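Local structure of alkaline serine protease (Pseudoalteromonas sp., 1Y9Z) at residues 253-267 and 271-283. The protein probably hydrolyses peptide bonds as a cold-adapted subtilisin-like serine protease that carries an inserted beta-barrel domain. Numbering follows the deposited sequence.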
loop_
_atom_site.group_PDB
_atom_site.type_symbol
_atom_site.label_atom_id
_atom_site.label_comp_id
_atom_site.label_asym_id
_atom_site.label_seq_id
_atom_site.Cartn_x
_atom_site.Cartn_y
_atom_site.Cartn_z
ATOM N N ALA A 253 3.526 4.324 -26.050
ATOM C CA ALA A 253 3.470 3.516 -27.259
ATOM C C ALA A 253 2.019 3.437 -27.708
ATOM O O ALA A 253 1.115 3.297 -26.884
ATOM C CB ALA A 253 4.014 2.119 -26.989
ATOM N N THR A 254 1.800 3.536 -29.015
ATOM C CA THR A 254 0.453 3.481 -29.567
ATOM C C THR A 254 0.377 2.489 -30.721
ATOM O O THR A 254 1.257 2.451 -31.579
ATOM C CB THR A 254 0.005 4.864 -30.081
ATOM O OG1 THR A 254 0.025 5.805 -29.000
ATOM C CG2 THR A 254 -1.407 4.789 -30.650
ATOM N N GLY A 255 -0.683 1.688 -30.731
ATOM C CA GLY A 255 -0.860 0.706 -31.785
ATOM C C GLY A 255 -2.120 -0.110 -31.582
ATOM O O GLY A 255 -2.771 -0.010 -30.543
ATOM N N ALA A 256 -2.475 -0.914 -32.577
ATOM C CA ALA A 256 -3.664 -1.748 -32.479
ATOM C C ALA A 256 -3.455 -2.785 -31.381
ATOM O O ALA A 256 -2.376 -3.367 -31.263
ATOM C CB ALA A 256 -3.933 -2.437 -33.810
ATOM N N LEU A 257 -4.488 -3.009 -30.576
ATOM C CA LEU A 257 -4.407 -3.979 -29.492
ATOM C C LEU A 257 -4.488 -5.403 -30.030
ATOM O O LEU A 257 -5.416 -5.749 -30.764
ATOM C CB LEU A 257 -5.538 -3.747 -28.485
ATOM C CG LEU A 257 -5.517 -4.627 -27.230
ATOM C CD1 LEU A 257 -4.269 -4.325 -26.412
ATOM C CD2 LEU A 257 -6.770 -4.372 -26.406
ATOM N N ALA A 258 -3.505 -6.218 -29.666
ATOM C CA ALA A 258 -3.456 -7.613 -30.089
ATOM C C ALA A 258 -3.045 -8.449 -28.885
ATOM O O ALA A 258 -2.200 -8.033 -28.093
ATOM C CB ALA A 258 -2.449 -7.785 -31.217
ATOM N N GLU A 259 -3.643 -9.625 -28.741
ATOM C CA GLU A 259 -3.322 -10.485 -27.611
ATOM C C GLU A 259 -2.507 -11.713 -27.979
ATOM O O GLU A 259 -2.740 -12.352 -29.007
ATOM C CB GLU A 259 -4.603 -10.921 -26.895
ATOM C CG GLU A 259 -4.399 -12.081 -25.926
ATOM C CD GLU A 259 -5.589 -12.312 -25.018
ATOM O OE1 GLU A 259 -6.737 -12.260 -25.506
ATOM O OE2 GLU A 259 -5.373 -12.558 -23.812
ATOM N N CYS A 260 -1.541 -12.031 -27.127
ATOM C CA CYS A 260 -0.702 -13.199 -27.326
ATOM C C CYS A 260 -1.374 -14.327 -26.554
ATOM O O CYS A 260 -1.269 -14.397 -25.329
ATOM C CB CYS A 260 0.700 -12.958 -26.768
ATOM S SG CYS A 260 1.839 -14.343 -27.078
ATOM N N THR A 261 -2.076 -15.197 -27.273
ATOM C CA THR A 261 -2.779 -16.310 -26.650
ATOM C C THR A 261 -1.832 -17.242 -25.904
ATOM O O THR A 261 -0.765 -17.594 -26.408
ATOM C CB THR A 261 -3.562 -17.128 -27.697
ATOM O OG1 THR A 261 -4.539 -16.287 -28.326
ATOM C CG2 THR A 261 -4.268 -18.306 -27.038
ATOM N N VAL A 262 -2.230 -17.633 -24.699
ATOM C CA VAL A 262 -1.428 -18.528 -23.879
ATOM C C VAL A 262 -2.000 -19.939 -23.944
ATOM O O VAL A 262 -3.162 -20.166 -23.608
ATOM C CB VAL A 262 -1.401 -18.067 -22.406
ATOM C CG1 VAL A 262 -0.588 -19.044 -21.568
ATOM C CG2 VAL A 262 -0.813 -16.668 -22.312
ATOM N N ASN A 263 -1.176 -20.881 -24.389
ATOM C CA ASN A 263 -1.586 -22.275 -24.500
ATOM C C ASN A 263 -0.618 -23.134 -23.698
ATOM O O ASN A 263 0.473 -23.454 -24.166
ATOM C CB ASN A 263 -1.580 -22.709 -25.966
ATOM C CG ASN A 263 -2.534 -21.897 -26.819
ATOM O OD1 ASN A 263 -3.747 -21.911 -26.603
ATOM N ND2 ASN A 263 -1.990 -21.179 -27.796
ATOM N N GLY A 264 -1.024 -23.500 -22.486
ATOM C CA GLY A 264 -0.165 -24.303 -21.637
ATOM C C GLY A 264 0.955 -23.444 -21.086
ATOM O O GLY A 264 0.754 -22.680 -20.142
ATOM N N THR A 265 2.138 -23.566 -21.680
ATOM C CA THR A 265 3.295 -22.787 -21.256
ATOM C C THR A 265 3.879 -22.055 -22.459
ATOM O O THR A 265 4.853 -21.311 -22.337
ATOM C CB THR A 265 4.389 -23.686 -20.651
ATOM O OG1 THR A 265 4.861 -24.601 -21.648
ATOM C CG2 THR A 265 3.839 -24.471 -19.469
ATOM N N SER A 266 3.273 -22.274 -23.622
ATOM C CA SER A 266 3.725 -21.645 -24.857
ATOM C C SER A 266 2.884 -20.419 -25.179
ATOM O O SER A 266 1.753 -20.288 -24.709
ATOM C CB SER A 266 3.635 -22.639 -26.016
ATOM O OG SER A 266 2.290 -23.022 -26.250
ATOM N N PHE A 267 3.441 -19.523 -25.987
ATOM C CA PHE A 267 2.737 -18.308 -26.372
ATOM C C PHE A 267 2.490 -18.251 -27.874
ATOM O O PHE A 267 3.357 -18.608 -28.672
ATOM C CB PHE A 267 3.532 -17.067 -25.956
ATOM C CG PHE A 267 3.793 -16.974 -24.481
ATOM C CD1 PHE A 267 4.805 -17.723 -23.890
ATOM C CD2 PHE A 267 3.034 -16.128 -23.682
ATOM C CE1 PHE A 267 5.059 -17.628 -22.524
ATOM C CE2 PHE A 267 3.279 -16.025 -22.316
ATOM C CZ PHE A 267 4.294 -16.775 -21.736
ATOM N N ASN A 271 2.720 -11.894 -35.018
ATOM C CA ASN A 271 3.484 -10.688 -35.311
ATOM C C ASN A 271 2.906 -9.497 -34.557
ATOM O O ASN A 271 1.846 -8.978 -34.912
ATOM C CB ASN A 271 3.479 -10.401 -36.814
ATOM C CG ASN A 271 4.254 -9.146 -37.167
ATOM O OD1 ASN A 271 5.408 -8.983 -36.767
ATOM N ND2 ASN A 271 3.624 -8.254 -37.920
ATOM N N MET A 272 3.611 -9.071 -33.512
ATOM C CA MET A 272 3.173 -7.946 -32.691
ATOM C C MET A 272 3.751 -6.610 -33.142
ATOM O O MET A 272 3.631 -5.609 -32.435
ATOM C CB MET A 272 3.547 -8.188 -31.226
ATOM C CG MET A 272 2.668 -9.200 -30.509
ATOM S SD MET A 272 0.954 -8.659 -30.378
ATOM C CE MET A 272 0.152 -10.196 -29.931
ATOM N N ALA A 273 4.377 -6.591 -34.313
ATOM C CA ALA A 273 4.958 -5.359 -34.830
ATOM C C ALA A 273 3.891 -4.271 -34.909
ATOM O O ALA A 273 2.780 -4.514 -35.382
ATOM C CB ALA A 273 5.564 -5.604 -36.207
ATOM N N ASN A 274 4.232 -3.076 -34.437
ATOM C CA ASN A 274 3.316 -1.938 -34.453
ATOM C C ASN A 274 2.020 -2.193 -33.689
ATOM O O ASN A 274 1.000 -1.554 -33.953
ATOM C CB ASN A 274 2.984 -1.551 -35.898
ATOM C CG ASN A 274 4.188 -1.013 -36.647
ATOM O OD1 ASN A 274 4.757 0.014 -36.273
ATOM N ND2 ASN A 274 4.583 -1.706 -37.708
ATOM N N LYS A 275 2.064 -3.114 -32.733
ATOM C CA LYS A 275 0.878 -3.444 -31.950
ATOM C C LYS A 275 1.113 -3.325 -30.448
ATOM O O LYS A 275 2.251 -3.363 -29.980
ATOM C CB LYS A 275 0.441 -4.882 -32.251
ATOM C CG LYS A 275 0.071 -5.167 -33.698
ATOM C CD LYS A 275 -1.340 -4.707 -34.020
ATOM C CE LYS A 275 -1.773 -5.205 -35.394
ATOM N NZ LYS A 275 -3.192 -4.870 -35.700
ATOM N N ILE A 276 0.023 -3.160 -29.704
ATOM C CA ILE A 276 0.086 -3.114 -28.248
ATOM C C ILE A 276 -0.265 -4.554 -27.909
ATOM O O ILE A 276 -1.342 -5.041 -28.257
ATOM C CB ILE A 276 -0.963 -2.158 -27.642
ATOM C CG1 ILE A 276 -0.626 -0.711 -28.017
ATOM C CG2 ILE A 276 -1.001 -2.320 -26.126
ATOM C CD1 ILE A 276 0.757 -0.260 -27.576
ATOM N N CYS A 277 0.656 -5.232 -27.240
ATOM C CA CYS A 277 0.496 -6.638 -26.910
ATOM C C CYS A 277 -0.097 -6.934 -25.540
ATOM O O CYS A 277 0.500 -6.628 -24.508
ATOM C CB CYS A 277 1.860 -7.301 -27.051
ATOM S SG CYS A 277 1.975 -9.111 -26.942
ATOM N N LEU A 278 -1.283 -7.532 -25.554
ATOM C CA LEU A 278 -1.984 -7.922 -24.336
ATOM C C LEU A 278 -1.615 -9.378 -24.081
ATOM O O LEU A 278 -1.656 -10.203 -24.994
ATOM C CB LEU A 278 -3.498 -7.802 -24.534
ATOM C CG LEU A 278 -4.405 -8.183 -23.361
ATOM C CD1 LEU A 278 -4.228 -7.184 -22.224
ATOM C CD2 LEU A 278 -5.852 -8.201 -23.825
ATOM N N VAL A 279 -1.244 -9.700 -22.847
ATOM C CA VAL A 279 -0.868 -11.070 -22.526
ATOM C C VAL A 279 -1.173 -11.442 -21.082
ATOM O O VAL A 279 -0.964 -10.651 -20.159
ATOM C CB VAL A 279 0.636 -11.311 -22.799
ATOM C CG1 VAL A 279 1.483 -10.392 -21.930
ATOM C CG2 VAL A 279 0.985 -12.770 -22.542
ATOM N N GLU A 280 -1.680 -12.655 -20.895
ATOM C CA GLU A 280 -1.998 -13.143 -19.565
ATOM C C GLU A 280 -0.693 -13.521 -18.882
ATOM O O GLU A 280 0.208 -14.083 -19.507
ATOM C CB GLU A 280 -2.912 -14.367 -19.650
ATOM C CG GLU A 280 -3.321 -14.930 -18.298
ATOM C CD GLU A 280 -4.134 -16.203 -18.424
ATOM O OE1 GLU A 280 -3.602 -17.190 -18.969
ATOM O OE2 GLU A 280 -5.302 -16.214 -17.982
ATOM N N ARG A 281 -0.588 -13.198 -17.600
ATOM C CA ARG A 281 0.608 -13.515 -16.835
ATOM C C ARG A 281 0.743 -15.026 -16.647
ATOM O O ARG A 281 -0.217 -15.702 -16.280
ATOM C CB ARG A 281 0.549 -12.828 -15.465
ATOM C CG ARG A 281 1.670 -13.227 -14.516
ATOM C CD ARG A 281 1.583 -12.467 -13.198
ATOM N NE ARG A 281 1.804 -11.036 -13.390
ATOM C CZ ARG A 281 0.908 -10.089 -13.126
ATOM N NH1 ARG A 281 -0.289 -10.402 -12.649
ATOM N NH2 ARG A 281 1.211 -8.818 -13.354
ATOM N N VAL A 282 1.935 -15.549 -16.921
ATOM C CA VAL A 282 2.203 -16.973 -16.754
ATOM C C VAL A 282 3.058 -17.115 -15.503
ATOM O O VAL A 282 4.202 -16.660 -15.467
ATOM C CB VAL A 282 2.969 -17.560 -17.960
ATOM C CG1 VAL A 282 3.314 -19.021 -17.694
ATOM C CG2 VAL A 282 2.122 -17.444 -19.215
ATOM N N GLY A 283 2.495 -17.745 -14.478
ATOM C CA GLY A 283 3.213 -17.912 -13.229
ATOM C C GLY A 283 2.939 -16.726 -12.324
ATOM O O GLY A 283 2.177 -15.830 -12.686
HETATM O O HOH W 1 -3.085 -13.984 -23.108
#
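With CG of Phe267 beside its own backbone N (chi1 -59°) and CG2 of Val279 anti to its N, the ring reaches across the contact: CE2 meets Val279 CG2 near the ring plane, and CZ lies 3.4 Å from Val282 CG2. These groups close one end of a parallel strand pair, 253-263 with 275-280, in a mixed sheet that probably belongs to the inserted beta-barrel domain. Were Phe267 replaced by alanine, Val279 and Val282 would probably lose this cover and a gap would open toward helix 291-300, which the ring also touches.

Four backbone bonds zip the strands together; the tightest is Leu278 N to Ala258 O at 2.7 Å. On the face of Leu257 and Leu278, Leu257 CD1 sits 3.8 Å from Ile276 CG2, their side chains at about right angles, and strand 305-309 adds Ile307. On the other face, Met272 of the turn 272-275 bends at chi2 (-64°), and its SD packs 3.6 Å from Ala258 CB; Cys260 and Cys277 of that face are disulfide-bonded to Cys269 and Cys298, respectively.

Past the last direct bond, one water takes over: it accepts from Glu280 N and donates to Cys260 O and, at 2.8 Å, to Glu259 OE2, which also bonds Tyr309 OH.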